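Local structure of pyruvate kinase 1 (Trypanosoma brucei brucei, 4KCT) at residues I420-R425 / E455-L460; N416-C421 / E468-T473. The protein catalyses phosphoryl transfer from phosphoenolpyruvate to ADP, giving pyruvate and ATP, and, like other pyruvate kinases, also has an intrinsic decarboxylase activity. All blocks are in the same frame, centred on the assembly; numbering follows the deposited sequence.

How the interactions relate
Both interactions use strand 419-423 of the alpha/beta domain, and both set it against the region of helix 455-467. Interaction 1 pairs the C-terminal end of the strand with the start of the helix. Interaction 2 pairs the other end of the strand with the loop that follows the helix. The centres of the two contacts lie about 13 Å apart. Interaction 1 is partly buried and mixed in character: apolar contacts lie beside an arginine that holds a phosphate of the bound FDP. Interaction 2 is buried and apolar, a tyrosine ring on a proline and an isoleucine. Ile420 belongs to both ranges but makes its contact in interaction 2.

Interaction 1: I420-R425 / E455-L460; sequences ICVTTR and EKRVKL. With FDP (2,6-di-O-phosphono-beta-D-fructofuranose), chain F.
Arg457 of helix 455-467 lies across Val422 of strand 419-423 and reaches on to the bound FDP. Arg457 CB sits 3.8 Å from Val422 CG1. The next atom, Arg457 CG, is closer to the same methyl, at 3.7 Å from Val422 CG1. Val422 has CG1 anti to its backbone N (chi1 -179°), which turns this methyl toward the first carbons of the arginine chain. The other methyl, Val422 CG2, lies 3.6 Å from the backbone O of Arg457. Further along, Arg457 CD makes a looser contact with Thr424 CG2. The chain then bends at chi3 (-64°), and NE forms a salt bridge with Asp451. The guanidinium meets the phosphate at its edge with two hydrogen bonds: Arg457 NH1 to FDP O2P at 2.8 Å, and Arg457 NH2 to FDP O1P at 3.0 Å. Both are moderately bent. NH1 also donates to a water, which in turn donates to Val422 O and so ties the arginine to the strand. On the next turn of the helix, Leu460 CD2 touches Val422 CG1 at 4.1 Å. Lys454 and Ser401 also bond to FDP, the allosteric effector in trypanosomatid pyruvate kinases. The apolar part of Arg457 thus packs on the sheet, while Asp451, the phosphate and the water grip its charged end. Together they probably fix the guanidinium's rotation, and its positive charge probably helps balance the phosphate.

Interaction 2: N416-C421 / E468-T473; sequences NCPIIC and EKYAST
Tyr470 makes apolar contacts with Pro418 and Ile420. Pro418 packs against one face of the ring, offset toward its rim. The closest pair is Pro418 CG with Tyr470 CD1 at 3.6 Å. Pro418 CG is also 3.9 Å from Tyr470 CE1, and Pro418 CB is 4.1 Å from Tyr470 CD1. The proline therefore rests on the CD1-CE1 side of the ring. Ile420, two residues on, reaches the ring obliquely with the tip of its longer branch, Ile420 CD1 lying 4.2 Å from Tyr470 CD2. With CG1 anti to its carbonyl carbon (chi1 -60°), Ile420 extends this branch toward the tyrosine.

Pro418 comes just before strand 419-423 and Ile420 is in it; the strand belongs to the mixed sheet of the alpha/beta domain. Tyr470 follows helix 455-467, whose C-terminal end closes in a Schellman motif with Lys469 at positive phi. The ring therefore joins the loop after the helix to the start of the strand. Phe464 of the helix touches both Tyr470 and Ile420, and Val439 of the neighbouring strand also packs on Tyr470.

On the face opposite Pro418, Glu468 O stands 4.2 Å above the plane of the Tyr470 ring, over its centre. An aromatic contact is made as well: His19 meets Tyr470 in an edge-to-face ring contact.

Interaction 1: I420-R425 / E455-L460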
ATOM      1  N   ILE A 420     -28.564  11.511   6.748  1.00 17.23           N
ATOM      2  CA  ILE A 420     -29.716  12.243   7.242  1.00 17.87           C
ATOM      3  C   ILE A 420     -29.320  13.088   8.443  1.00 17.65           C
ATOM      4  O   ILE A 420     -28.785  12.569   9.412  1.00 20.73           O
ATOM      5  CB  ILE A 420     -30.826  11.266   7.671  1.00 19.82           C
ATOM      6  CG1 ILE A 420     -31.255  10.405   6.457  1.00 19.14           C
ATOM      7  CG2 ILE A 420     -32.015  12.034   8.254  1.00 18.81           C
ATOM      8  CD1 ILE A 420     -32.119   9.225   6.838  1.00 22.87           C
ATOM      9  N   CYS A 421     -29.514  14.401   8.346  1.00 16.70           N
ATOM     10  CA  CYS A 421     -29.185  15.277   9.435  1.00 16.01           C
ATOM     11  C   CYS A 421     -30.485  15.852  10.018  1.00 18.44           C
ATOM     12  O   CYS A 421     -31.249  16.558   9.310  1.00 18.01           O
ATOM     13  CB  CYS A 421     -28.293  16.417   8.956  1.00 15.40           C
ATOM     14  SG  CYS A 421     -27.996  17.667  10.249  1.00 20.17           S
ATOM     15  N   VAL A 422     -30.745  15.545  11.285  1.00 18.85           N
ATOM     16  CA  VAL A 422     -31.838  16.191  12.008  1.00 18.42           C
ATOM     17  C   VAL A 422     -31.309  17.417  12.730  1.00 20.53           C
ATOM     18  O   VAL A 422     -30.357  17.326  13.545  1.00 20.17           O
ATOM     19  CB  VAL A 422     -32.516  15.240  13.011  1.00 18.89           C
ATOM     20  CG1 VAL A 422     -33.661  15.966  13.726  1.00 18.56           C
ATOM     21  CG2 VAL A 422     -33.061  14.011  12.278  1.00 18.57           C
ATOM     22  N   THR A 423     -31.841  18.573  12.358  1.00 20.14           N
ATOM     23  CA  THR A 423     -31.343  19.821  12.864  1.00 19.84           C
ATOM     24  C   THR A 423     -32.458  20.626  13.523  1.00 20.77           C
ATOM     25  O   THR A 423     -33.628  20.489  13.177  1.00 20.87           O
ATOM     26  CB  THR A 423     -30.663  20.659  11.736  1.00 21.71           C
ATOM     27  OG1 THR A 423     -30.102  21.843  12.299  1.00 23.85           O
ATOM     28  CG2 THR A 423     -31.671  21.042  10.658  1.00 19.97           C
ATOM     29  N   THR A 424     -32.084  21.513  14.430  1.00 21.32           N
ATOM     30  CA  THR A 424     -33.057  22.397  15.077  1.00 21.17           C
ATOM     31  C   THR A 424     -33.078  23.798  14.449  1.00 22.20           C
ATOM     32  O   THR A 424     -33.759  24.695  14.957  1.00 22.16           O
ATOM     33  CB  THR A 424     -32.715  22.552  16.568  1.00 21.59           C
ATOM     34  OG1 THR A 424     -31.340  22.927  16.682  1.00 22.55           O
ATOM     35  CG2 THR A 424     -32.919  21.225  17.296  1.00 23.96           C
ATOM     36  N   ARG A 425     -32.326  23.994  13.366  1.00 21.31           N
ATOM     37  CA  ARG A 425     -32.290  25.288  12.685  1.00 23.21           C
ATOM     38  C   ARG A 425     -32.599  25.179  11.201  1.00 22.58           C
ATOM     39  O   ARG A 425     -31.914  24.470  10.465  1.00 20.88           O
ATOM     40  CB  ARG A 425     -30.935  25.959  12.863  1.00 24.15           C
ATOM     41  CG  ARG A 425     -30.619  26.338  14.292  1.00 27.53           C
ATOM     42  CD  ARG A 425     -29.254  26.995  14.390  1.00 30.11           C
ATOM     43  NE  ARG A 425     -28.644  26.680  15.674  1.00 46.76           N
ATOM     44  CZ  ARG A 425     -27.360  26.859  15.968  1.00 49.79           C
ATOM     45  NH1 ARG A 425     -26.537  27.450  15.100  1.00 45.11           N
ATOM     46  NH2 ARG A 425     -26.906  26.470  17.146  1.00 50.20           N
ATOM     47  N   GLU A 455     -34.195  11.272  21.809  1.00 22.69           N
ATOM     48  CA  GLU A 455     -35.114  10.251  21.278  1.00 23.59           C
ATOM     49  C   GLU A 455     -36.133  10.781  20.232  1.00 24.52           C
ATOM     50  O   GLU A 455     -36.458  10.084  19.269  1.00 25.07           O
ATOM     51  CB  GLU A 455     -35.841   9.540  22.421  1.00 28.28           C
ATOM     52  CG  GLU A 455     -34.919   8.743  23.324  1.00 33.73           C
ATOM     53  CD  GLU A 455     -34.233   7.597  22.583  1.00 43.57           C
ATOM     54  OE1 GLU A 455     -33.150   7.163  23.024  1.00 57.01           O
ATOM     55  OE2 GLU A 455     -34.753   7.159  21.534  1.00 42.41           O
ATOM     56  N   LYS A 456     -36.655  11.992  20.437  1.00 22.99           N
ATOM     57  CA  LYS A 456     -37.609  12.558  19.481  1.00 22.60           C
ATOM     58  C   LYS A 456     -36.919  12.837  18.150  1.00 23.03           C
ATOM     59  O   LYS A 456     -37.468  12.574  17.079  1.00 22.00           O
ATOM     60  CB  LYS A 456     -38.240  13.847  20.027  1.00 22.93           C
ATOM     61  CG  LYS A 456     -39.218  13.603  21.172  1.00 30.21           C
ATOM     62  CD  LYS A 456     -39.572  14.900  21.882  1.00 30.88           C
ATOM     63  CE  LYS A 456     -40.593  14.660  22.975  1.00 38.17           C
ATOM     64  NZ  LYS A 456     -41.138  15.966  23.425  1.00 50.78           N
ATOM     65  N   ARG A 457     -35.729  13.412  18.217  1.00 20.94           N
ATOM     66  CA  ARG A 457     -35.002  13.687  17.005  1.00 20.43           C
ATOM     67  C   ARG A 457     -34.586  12.436  16.269  1.00 19.54           C
ATOM     68  O   ARG A 457     -34.645  12.386  15.042  1.00 22.07           O
ATOM     69  CB  ARG A 457     -33.814  14.615  17.271  1.00 17.81           C
ATOM     70  CG  ARG A 457     -34.254  16.060  17.420  1.00 20.46           C
ATOM     71  CD  ARG A 457     -33.117  16.933  17.900  1.00 19.57           C
ATOM     72  NE  ARG A 457     -32.657  16.558  19.230  1.00 18.96           N
ATOM     73  CZ  ARG A 457     -31.500  16.966  19.740  1.00 19.16           C
ATOM     74  NH1 ARG A 457     -30.647  17.656  18.971  1.00 17.91           N
ATOM     75  NH2 ARG A 457     -31.174  16.671  21.002  1.00 19.74           N
ATOM     76  N   VAL A 458     -34.166  11.409  17.006  1.00 20.54           N
ATOM     77  CA  VAL A 458     -33.780  10.166  16.353  1.00 19.56           C
ATOM     78  C   VAL A 458     -34.969   9.522  15.682  1.00 21.13           C
ATOM     79  O   VAL A 458     -34.865   9.044  14.559  1.00 21.12           O
ATOM     80  CB  VAL A 458     -33.091   9.180  17.321  1.00 21.16           C
ATOM     81  CG1 VAL A 458     -32.981   7.793  16.690  1.00 19.92           C
ATOM     82  CG2 VAL A 458     -31.702   9.705  17.705  1.00 19.40           C
ATOM     83  N   LYS A 459     -36.097   9.490  16.382  1.00 22.76           N
ATOM     84  CA  LYS A 459     -37.338   9.006  15.784  1.00 24.59           C
ATOM     85  C   LYS A 459     -37.706   9.758  14.498  1.00 21.52           C
ATOM     86  O   LYS A 459     -38.051   9.140  13.498  1.00 23.36           O
ATOM     87  CB  LYS A 459     -38.493   9.051  16.796  1.00 24.26           C
ATOM     88  CG  LYS A 459     -39.838   8.564  16.249  1.00 30.73           C
ATOM     89  CD  LYS A 459     -40.832   8.325  17.389  1.00 38.93           C
ATOM     90  CE  LYS A 459     -42.276   8.320  16.895  1.00 46.18           C
ATOM     91  NZ  LYS A 459     -42.423   7.676  15.555  1.00 47.02           N
ATOM     92  N   LEU A 460     -37.616  11.087  14.520  1.00 23.82           N
ATOM     93  CA  LEU A 460     -37.935  11.885  13.338  1.00 21.75           C
ATOM     94  C   LEU A 460     -37.042  11.470  12.174  1.00 23.89           C
ATOM     95  O   LEU A 460     -37.518  11.233  11.039  1.00 22.50           O
ATOM     96  CB  LEU A 460     -37.741  13.380  13.646  1.00 24.43           C
ATOM     97  CG  LEU A 460     -38.151  14.420  12.596  1.00 26.86           C
ATOM     98  CD1 LEU A 460     -39.664  14.388  12.359  1.00 27.86           C
ATOM     99  CD2 LEU A 460     -37.715  15.813  13.069  1.00 24.26           C
TER
HETATM  100  P1  FDP F1004     -27.775  18.295  21.339  1.00 22.06           P
HETATM  101  O1P FDP F1004     -28.250  16.865  21.494  1.00 20.29           O
HETATM  102  O2P FDP F1004     -28.691  19.102  20.455  1.00 22.12           O
HETATM  103  O3P FDP F1004     -27.352  18.976  22.630  1.00 22.37           O
HETATM  104  O1  FDP F1004     -24.686  18.891  22.662  1.00 22.00           O
HETATM  105  C1  FDP F1004     -24.823  17.543  22.202  1.00 19.84           C
HETATM  106  C2  FDP F1004     -25.147  17.567  20.713  1.00 20.55           C
HETATM  107  O2  FDP F1004     -26.416  18.222  20.431  1.00 19.92           O
HETATM  108  C3  FDP F1004     -25.129  16.180  20.080  1.00 17.47           C
HETATM  109  O3  FDP F1004     -26.293  15.427  20.409  1.00 18.76           O
HETATM  110  C4  FDP F1004     -25.108  16.549  18.606  1.00 18.40           C
HETATM  111  O4  FDP F1004     -24.731  15.454  17.753  1.00 18.18           O
HETATM  112  C5  FDP F1004     -24.077  17.667  18.605  1.00 17.59           C
HETATM  113  O5  FDP F1004     -24.119  18.247  19.961  1.00 18.25           O
HETATM  114  C6  FDP F1004     -24.411  18.716  17.552  1.00 18.19           C
HETATM  115  O6  FDP F1004     -23.264  19.553  17.387  1.00 20.97           O
HETATM  116  P2  FDP F1004     -23.189  20.540  16.105  1.00 22.48           P
HETATM  117  O4P FDP F1004     -23.094  19.599  14.892  1.00 17.32           O
HETATM  118  O5P FDP F1004     -24.466  21.316  16.183  1.00 19.16           O
HETATM  119  O6P FDP F1004     -21.931  21.343  16.327  1.00 20.09           O
HETATM  120  O   HOH W   1     -30.415  18.440  16.264  1.00 22.26           O

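Interaction 2: N416-C421 / E468-T473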
ATOM      1  N   ASN A 416     -20.804   6.115   1.358  1.00 17.88           N
ATOM      2  CA  ASN A 416     -21.446   5.881   0.063  1.00 18.99           C
ATOM      3  C   ASN A 416     -22.986   5.934   0.168  1.00 20.37           C
ATOM      4  O   ASN A 416     -23.680   5.575  -0.769  1.00 24.67           O
ATOM      5  CB  ASN A 416     -20.975   4.568  -0.564  1.00 22.04           C
ATOM      6  CG  ASN A 416     -21.408   3.364   0.235  1.00 26.67           C
ATOM      7  OD1 ASN A 416     -22.238   3.489   1.135  1.00 30.02           O
ATOM      8  ND2 ASN A 416     -20.966   2.170  -0.183  1.00 28.90           N
ATOM      9  N   CYS A 417     -23.502   6.300   1.339  1.00 18.44           N
ATOM     10  CA  CYS A 417     -24.968   6.315   1.569  1.00 19.02           C
ATOM     11  C   CYS A 417     -25.395   7.730   1.933  1.00 19.67           C
ATOM     12  O   CYS A 417     -24.554   8.537   2.272  1.00 23.69           O
ATOM     13  CB  CYS A 417     -25.342   5.361   2.718  1.00 18.66           C
ATOM     14  SG  CYS A 417     -24.465   5.707   4.273  1.00 20.36           S
ATOM     15  N   PRO A 418     -26.723   7.981   2.030  1.00 19.24           N
ATOM     16  CA  PRO A 418     -27.200   9.288   2.468  1.00 17.47           C
ATOM     17  C   PRO A 418     -26.847   9.574   3.939  1.00 17.04           C
ATOM     18  O   PRO A 418     -26.759   8.640   4.774  1.00 15.12           O
ATOM     19  CB  PRO A 418     -28.726   9.182   2.311  1.00 20.45           C
ATOM     20  CG  PRO A 418     -28.914   8.124   1.270  1.00 22.04           C
ATOM     21  CD  PRO A 418     -27.818   7.133   1.516  1.00 20.91           C
ATOM     22  N   ILE A 419     -26.587  10.831   4.235  1.00 14.22           N
ATOM     23  CA  ILE A 419     -26.429  11.275   5.620  1.00 15.39           C
ATOM     24  C   ILE A 419     -27.651  12.112   5.998  1.00 16.66           C
ATOM     25  O   ILE A 419     -27.799  13.264   5.561  1.00 15.79           O
ATOM     26  CB  ILE A 419     -25.210  12.175   5.766  1.00 14.50           C
ATOM     27  CG1 ILE A 419     -23.946  11.466   5.272  1.00 15.16           C
ATOM     28  CG2 ILE A 419     -25.065  12.676   7.215  1.00 14.51           C
ATOM     29  CD1 ILE A 419     -22.775  12.430   5.135  1.00 14.22           C
ATOM     30  N   ILE A 420     -28.564  11.511   6.748  1.00 17.23           N
ATOM     31  CA  ILE A 420     -29.716  12.243   7.242  1.00 17.87           C
ATOM     32  C   ILE A 420     -29.320  13.088   8.443  1.00 17.65           C
ATOM     33  O   ILE A 420     -28.785  12.569   9.412  1.00 20.73           O
ATOM     34  CB  ILE A 420     -30.826  11.266   7.671  1.00 19.82           C
ATOM     35  CG1 ILE A 420     -31.255  10.405   6.457  1.00 19.14           C
ATOM     36  CG2 ILE A 420     -32.015  12.034   8.254  1.00 18.81           C
ATOM     37  CD1 ILE A 420     -32.119   9.225   6.838  1.00 22.87           C
ATOM     38  N   CYS A 421     -29.514  14.401   8.346  1.00 16.70           N
ATOM     39  CA  CYS A 421     -29.185  15.277   9.435  1.00 16.01           C
ATOM     40  C   CYS A 421     -30.485  15.852  10.018  1.00 18.44           C
ATOM     41  O   CYS A 421     -31.249  16.558   9.310  1.00 18.01           O
ATOM     42  CB  CYS A 421     -28.293  16.417   8.956  1.00 15.40           C
ATOM     43  SG  CYS A 421     -27.996  17.667  10.249  1.00 20.17           S
ATOM     44  N   GLU A 468     -38.777   8.445   3.009  1.00 30.09           N
ATOM     45  CA  GLU A 468     -38.119   8.882   1.801  1.00 30.64           C
ATOM     46  C   GLU A 468     -37.467   7.731   1.085  1.00 29.25           C
ATOM     47  O   GLU A 468     -36.762   7.933   0.094  1.00 31.55           O
ATOM     48  CB  GLU A 468     -37.097   9.973   2.105  1.00 37.00           C
ATOM     49  CG  GLU A 468     -37.721  11.228   2.695  1.00 40.32           C
ATOM     50  CD  GLU A 468     -38.767  11.841   1.785  1.00 48.90           C
ATOM     51  OE1 GLU A 468     -38.405  12.250   0.666  1.00 48.73           O
ATOM     52  OE2 GLU A 468     -39.956  11.886   2.174  1.00 50.04           O
ATOM     53  N   LYS A 469     -37.653   6.520   1.623  1.00 25.75           N
ATOM     54  CA  LYS A 469     -37.138   5.295   1.004  1.00 29.85           C
ATOM     55  C   LYS A 469     -35.611   5.232   0.900  1.00 30.74           C
ATOM     56  O   LYS A 469     -35.078   4.602   0.002  1.00 30.24           O
ATOM     57  CB  LYS A 469     -37.794   5.049  -0.365  1.00 31.76           C
ATOM     58  CG  LYS A 469     -39.281   4.718  -0.247  1.00 37.65           C
ATOM     59  CD  LYS A 469     -39.952   4.624  -1.606  1.00 51.08           C
ATOM     60  CE  LYS A 469     -40.682   5.912  -1.951  1.00 58.12           C
ATOM     61  NZ  LYS A 469     -41.646   5.712  -3.068  1.00 61.09           N
ATOM     62  N   TYR A 470     -34.927   5.773   1.896  1.00 24.12           N
ATOM     63  CA  TYR A 470     -33.489   5.523   2.065  1.00 28.86           C
ATOM     64  C   TYR A 470     -33.223   4.148   2.666  1.00 31.56           C
ATOM     65  O   TYR A 470     -32.232   3.483   2.334  1.00 35.04           O
ATOM     66  CB  TYR A 470     -32.854   6.615   2.929  1.00 24.84           C
ATOM     67  CG  TYR A 470     -32.937   7.989   2.300  1.00 28.55           C
ATOM     68  CD1 TYR A 470     -32.475   8.210   1.010  1.00 28.76           C
ATOM     69  CD2 TYR A 470     -33.580   9.044   2.946  1.00 31.09           C
ATOM     70  CE1 TYR A 470     -32.516   9.482   0.438  1.00 30.54           C
ATOM     71  CE2 TYR A 470     -33.739  10.280   2.323  1.00 34.52           C
ATOM     72  CZ  TYR A 470     -33.164  10.498   1.084  1.00 28.88           C
ATOM     73  OH  TYR A 470     -33.278  11.725   0.480  1.00 32.60           O
ATOM     74  N   ALA A 471     -34.141   3.692   3.503  1.00 32.36           N
ATOM     75  CA  ALA A 471     -33.964   2.436   4.192  1.00 28.66           C
ATOM     76  C   ALA A 471     -35.334   1.928   4.638  1.00 30.34           C
ATOM     77  O   ALA A 471     -36.267   2.703   4.796  1.00 28.95           O
ATOM     78  CB  ALA A 471     -33.046   2.637   5.399  1.00 32.22           C
ATOM     79  N   SER A 472     -35.459   0.628   4.828  1.00 28.92           N
ATOM     80  CA  SER A 472     -36.676   0.104   5.402  1.00 29.14           C
ATOM     81  C   SER A 472     -36.462  -0.772   6.613  1.00 30.07           C
ATOM     82  O   SER A 472     -35.334  -1.034   7.024  1.00 24.45           O
ATOM     83  CB  SER A 472     -37.523  -0.609   4.359  1.00 36.17           C
ATOM     84  OG  SER A 472     -36.739  -1.139   3.322  1.00 36.78           O
ATOM     85  N   THR A 473     -37.568  -1.224   7.174  1.00 29.40           N
ATOM     86  CA  THR A 473     -37.565  -2.072   8.332  1.00 29.67           C
ATOM     87  C   THR A 473     -36.516  -3.154   8.184  1.00 27.62           C
ATOM     88  O   THR A 473     -36.376  -3.738   7.119  1.00 28.38           O
ATOM     89  CB  THR A 473     -38.971  -2.696   8.506  1.00 33.75           C
ATOM     90  OG1 THR A 473     -39.901  -1.637   8.765  1.00 32.19           O
ATOM     91  CG2 THR A 473     -38.994  -3.688   9.674  1.00 35.66           C
TER